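Local coordinates for transcriptional regulator (Pyrococcus horikoshii, PDB 1UDD), which is an all-helical protein of the TENA/THI-4/PQQC family, described as a transcriptional regulator, whose precise role is left open, at residues I16-V26 and S201-W212. Residues are numbered along the deposited sequence; the frame is centred on the assembly and turned at random.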
# COMPACT_ATOMS: atom_id res chain seq x y z
N ILE A 16 11.88 19.63 21.91
CA ILE A 16 10.49 19.26 22.01
C ILE A 16 10.29 18.15 23.05
O ILE A 16 9.24 18.09 23.69
CB ILE A 16 9.89 18.89 20.64
CG1 ILE A 16 9.73 17.40 20.51
CG2 ILE A 16 10.69 19.50 19.51
CD1 ILE A 16 8.26 17.06 20.57
N TRP A 17 11.28 17.28 23.25
CA TRP A 17 11.14 16.23 24.26
C TRP A 17 11.09 16.87 25.65
O TRP A 17 10.38 16.40 26.53
CB TRP A 17 12.27 15.20 24.15
CG TRP A 17 11.99 14.15 23.07
CD1 TRP A 17 11.47 14.37 21.83
CD2 TRP A 17 12.17 12.73 23.18
NE1 TRP A 17 11.30 13.18 21.16
CE2 TRP A 17 11.72 12.16 21.97
CE3 TRP A 17 12.67 11.89 24.19
CZ2 TRP A 17 11.75 10.78 21.74
CZ3 TRP A 17 12.69 10.52 23.96
CH2 TRP A 17 12.24 9.98 22.74
N LYS A 18 11.83 17.96 25.83
CA LYS A 18 11.81 18.68 27.09
C LYS A 18 10.39 19.18 27.36
O LYS A 18 9.86 19.05 28.47
CB LYS A 18 12.79 19.85 27.04
CG LYS A 18 12.82 20.70 28.29
CD LYS A 18 13.87 21.79 28.17
CE LYS A 18 13.80 22.74 29.36
NZ LYS A 18 14.77 23.85 29.20
N LYS A 19 9.74 19.74 26.33
CA LYS A 19 8.37 20.23 26.48
C LYS A 19 7.44 19.04 26.79
O LYS A 19 6.43 19.19 27.48
CB LYS A 19 7.89 20.92 25.21
CG LYS A 19 8.75 22.08 24.72
CD LYS A 19 8.14 22.65 23.44
CE LYS A 19 9.04 23.67 22.77
NZ LYS A 19 9.35 24.78 23.70
N ILE A 20 7.79 17.87 26.27
CA ILE A 20 6.98 16.68 26.56
C ILE A 20 7.17 16.28 28.03
O ILE A 20 6.21 15.99 28.73
CB ILE A 20 7.40 15.49 25.71
CG1 ILE A 20 7.07 15.74 24.24
CG2 ILE A 20 6.74 14.21 26.26
CD1 ILE A 20 7.51 14.62 23.29
N PHE A 21 8.42 16.26 28.48
CA PHE A 21 8.68 15.88 29.87
C PHE A 21 8.02 16.84 30.85
O PHE A 21 7.56 16.44 31.92
CB PHE A 21 10.19 15.82 30.15
CG PHE A 21 10.93 14.79 29.34
CD1 PHE A 21 10.37 13.54 29.08
CD2 PHE A 21 12.20 15.07 28.84
CE1 PHE A 21 11.07 12.58 28.34
CE2 PHE A 21 12.91 14.12 28.10
CZ PHE A 21 12.34 12.87 27.85
N GLU A 22 7.92 18.11 30.46
CA GLU A 22 7.36 19.13 31.33
C GLU A 22 5.91 19.49 31.06
O GLU A 22 5.38 20.41 31.68
CB GLU A 22 8.21 20.40 31.23
CG GLU A 22 9.69 20.13 31.40
CD GLU A 22 10.53 21.39 31.43
OE1 GLU A 22 10.18 22.38 30.74
OE2 GLU A 22 11.56 21.38 32.13
N HIS A 23 5.26 18.77 30.15
CA HIS A 23 3.86 19.06 29.86
C HIS A 23 3.00 18.81 31.10
O HIS A 23 3.14 17.79 31.78
CB HIS A 23 3.36 18.19 28.70
CG HIS A 23 2.10 18.69 28.07
ND1 HIS A 23 0.86 18.45 28.62
CD2 HIS A 23 1.89 19.46 26.98
CE1 HIS A 23 -0.06 19.06 27.89
NE2 HIS A 23 0.54 19.67 26.89
N PRO A 24 2.11 19.76 31.43
CA PRO A 24 1.22 19.67 32.58
C PRO A 24 0.55 18.31 32.72
O PRO A 24 0.58 17.70 33.79
CB PRO A 24 0.21 20.78 32.32
CG PRO A 24 1.05 21.80 31.67
CD PRO A 24 1.88 21.01 30.69
N PHE A 25 -0.05 17.82 31.64
CA PHE A 25 -0.72 16.53 31.67
C PHE A 25 0.24 15.44 32.13
O PHE A 25 -0.08 14.63 33.00
CB PHE A 25 -1.28 16.17 30.30
CG PHE A 25 -2.29 15.06 30.34
CD1 PHE A 25 -3.65 15.35 30.32
CD2 PHE A 25 -1.88 13.74 30.42
CE1 PHE A 25 -4.58 14.32 30.38
CE2 PHE A 25 -2.81 12.71 30.48
CZ PHE A 25 -4.16 13.01 30.46
N VAL A 26 1.43 15.41 31.53
CA VAL A 26 2.43 14.42 31.87
C VAL A 26 2.88 14.60 33.33
O VAL A 26 2.85 13.66 34.13
CB VAL A 26 3.68 14.52 30.95
CG1 VAL A 26 4.79 13.65 31.51
CG2 VAL A 26 3.33 14.07 29.53
N SER A 201 7.64 13.30 17.17
CA SER A 201 7.84 13.92 18.47
C SER A 201 6.84 15.06 18.66
O SER A 201 6.29 15.24 19.76
CB SER A 201 9.28 14.44 18.61
OG SER A 201 10.21 13.38 18.47
N LYS A 202 6.61 15.83 17.60
CA LYS A 202 5.64 16.93 17.68
C LYS A 202 4.25 16.36 17.93
O LYS A 202 3.49 16.89 18.74
CB LYS A 202 5.64 17.76 16.40
CG LYS A 202 6.89 18.60 16.22
CD LYS A 202 6.69 19.56 15.08
CE LYS A 202 7.89 20.45 14.88
NZ LYS A 202 7.61 21.45 13.80
N PHE A 203 3.91 15.28 17.23
CA PHE A 203 2.60 14.66 17.44
C PHE A 203 2.45 14.20 18.88
O PHE A 203 1.38 14.34 19.46
CB PHE A 203 2.41 13.46 16.51
CG PHE A 203 1.93 13.83 15.13
CD1 PHE A 203 0.75 14.56 14.96
CD2 PHE A 203 2.63 13.41 14.00
CE1 PHE A 203 0.29 14.87 13.68
CE2 PHE A 203 2.17 13.71 12.72
CZ PHE A 203 0.99 14.44 12.55
N GLU A 204 3.51 13.65 19.46
CA GLU A 204 3.45 13.20 20.84
C GLU A 204 3.10 14.36 21.77
O GLU A 204 2.26 14.23 22.65
CB GLU A 204 4.80 12.60 21.28
CG GLU A 204 5.03 11.14 20.87
CD GLU A 204 3.95 10.19 21.40
OE1 GLU A 204 3.41 10.45 22.50
OE2 GLU A 204 3.66 9.17 20.73
N LEU A 205 3.76 15.49 21.56
CA LEU A 205 3.52 16.68 22.37
C LEU A 205 2.09 17.14 22.15
O LEU A 205 1.36 17.45 23.09
CB LEU A 205 4.52 17.78 22.00
CG LEU A 205 4.44 19.13 22.74
CD1 LEU A 205 4.35 18.92 24.23
CD2 LEU A 205 5.66 19.96 22.38
N ALA A 206 1.68 17.15 20.88
CA ALA A 206 0.33 17.57 20.52
C ALA A 206 -0.70 16.66 21.16
O ALA A 206 -1.78 17.11 21.55
CB ALA A 206 0.17 17.55 18.99
N PHE A 207 -0.37 15.38 21.26
CA PHE A 207 -1.30 14.42 21.83
C PHE A 207 -1.54 14.73 23.31
O PHE A 207 -2.68 14.68 23.78
CB PHE A 207 -0.76 13.00 21.68
CG PHE A 207 -1.83 11.95 21.61
CD1 PHE A 207 -2.46 11.65 20.40
CD2 PHE A 207 -2.19 11.23 22.75
CE1 PHE A 207 -3.43 10.65 20.32
CE2 PHE A 207 -3.16 10.23 22.69
CZ PHE A 207 -3.78 9.93 21.47
N TRP A 208 -0.48 15.03 24.05
CA TRP A 208 -0.64 15.34 25.46
C TRP A 208 -1.44 16.62 25.56
O TRP A 208 -2.33 16.74 26.40
CB TRP A 208 0.73 15.50 26.14
CG TRP A 208 1.49 14.21 26.23
CD1 TRP A 208 2.69 13.93 25.64
CD2 TRP A 208 1.10 13.04 26.95
NE1 TRP A 208 3.07 12.65 25.95
CE2 TRP A 208 2.12 12.08 26.75
CE3 TRP A 208 -0.01 12.70 27.74
CZ2 TRP A 208 2.06 10.80 27.32
CZ3 TRP A 208 -0.06 11.43 28.31
CH2 TRP A 208 0.97 10.49 28.09
N GLU A 209 -1.13 17.57 24.69
CA GLU A 209 -1.81 18.85 24.69
C GLU A 209 -3.31 18.71 24.48
O GLU A 209 -4.09 19.36 25.17
CB GLU A 209 -1.21 19.76 23.61
CG GLU A 209 -1.78 21.18 23.58
CD GLU A 209 -1.69 21.88 24.93
OE1 GLU A 209 -0.65 21.73 25.61
OE2 GLU A 209 -2.65 22.60 25.31
N MET A 210 -3.71 17.87 23.53
CA MET A 210 -5.13 17.71 23.28
C MET A 210 -5.78 16.93 24.42
O MET A 210 -6.98 17.08 24.68
CB MET A 210 -5.36 17.00 21.94
CG MET A 210 -5.07 15.54 21.94
SD MET A 210 -6.52 14.58 22.29
CE MET A 210 -5.79 12.91 22.11
N ALA A 211 -5.00 16.09 25.09
CA ALA A 211 -5.53 15.34 26.22
C ALA A 211 -5.73 16.33 27.37
O ALA A 211 -6.63 16.19 28.19
CB ALA A 211 -4.55 14.25 26.63
N TRP A 212 -4.87 17.35 27.41
CA TRP A 212 -4.94 18.38 28.44
C TRP A 212 -6.14 19.29 28.17
O TRP A 212 -6.85 19.67 29.10
CB TRP A 212 -3.64 19.19 28.46
CG TRP A 212 -3.62 20.28 29.50
CD1 TRP A 212 -3.65 21.63 29.28
CD2 TRP A 212 -3.57 20.10 30.92
NE1 TRP A 212 -3.63 22.30 30.47
CE2 TRP A 212 -3.59 21.39 31.50
CE3 TRP A 212 -3.52 18.98 31.76
CZ2 TRP A 212 -3.55 21.59 32.89
CZ3 TRP A 212 -3.49 19.19 33.15
CH2 TRP A 212 -3.50 20.48 33.69
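His23 lays one ring face over Trp208 CB, which stands 3.9 Å from the ring centroid and almost on its normal. With chi1 at -163°, His23 CG lies anti to the backbone N, which carries the imidazole across to helix 190-213 from the break between helices 14-21 and 24-31. Both ring nitrogens are used. His23 NE2 donates to Glu209 OE1 at 2.7 Å, meeting that oxygen from above the carboxylate plane. His23 ND1 accepts from Phe25 N at 3.2 Å and so caps the start of helix 24-31. The other oxygen of Glu209, OE2, forms a salt bridge with Arg213.

Beyond the histidine, Pro24 CB sits over the six-membered ring of Trp212, 3.8 Å from its centroid. Phe25 rests a face on Ala211 CB, and Phe25 CD2 comes to 3.4 Å from Trp208 CE3, the rings inclined at 34°. Val26 CG2 presses on the face of the Trp208 indole.

Toward the start of the contact, Ile20 fits as a knob among Ser201, Glu204, Leu205 and Trp208. Trp17 NE1 donates to Ser201 OG at 2.9 Å, in the plane of the indole; this hydroxyl also bonds to Phe197 O.

The contact thus joins helices 14-21 and 24-31, near the start of the chain, to the last long helix, 190-213. The two bonds to His23 fix its ring rotation, and the carboxylate probably polarises the imidazole, strengthening ND1 as the cap acceptor.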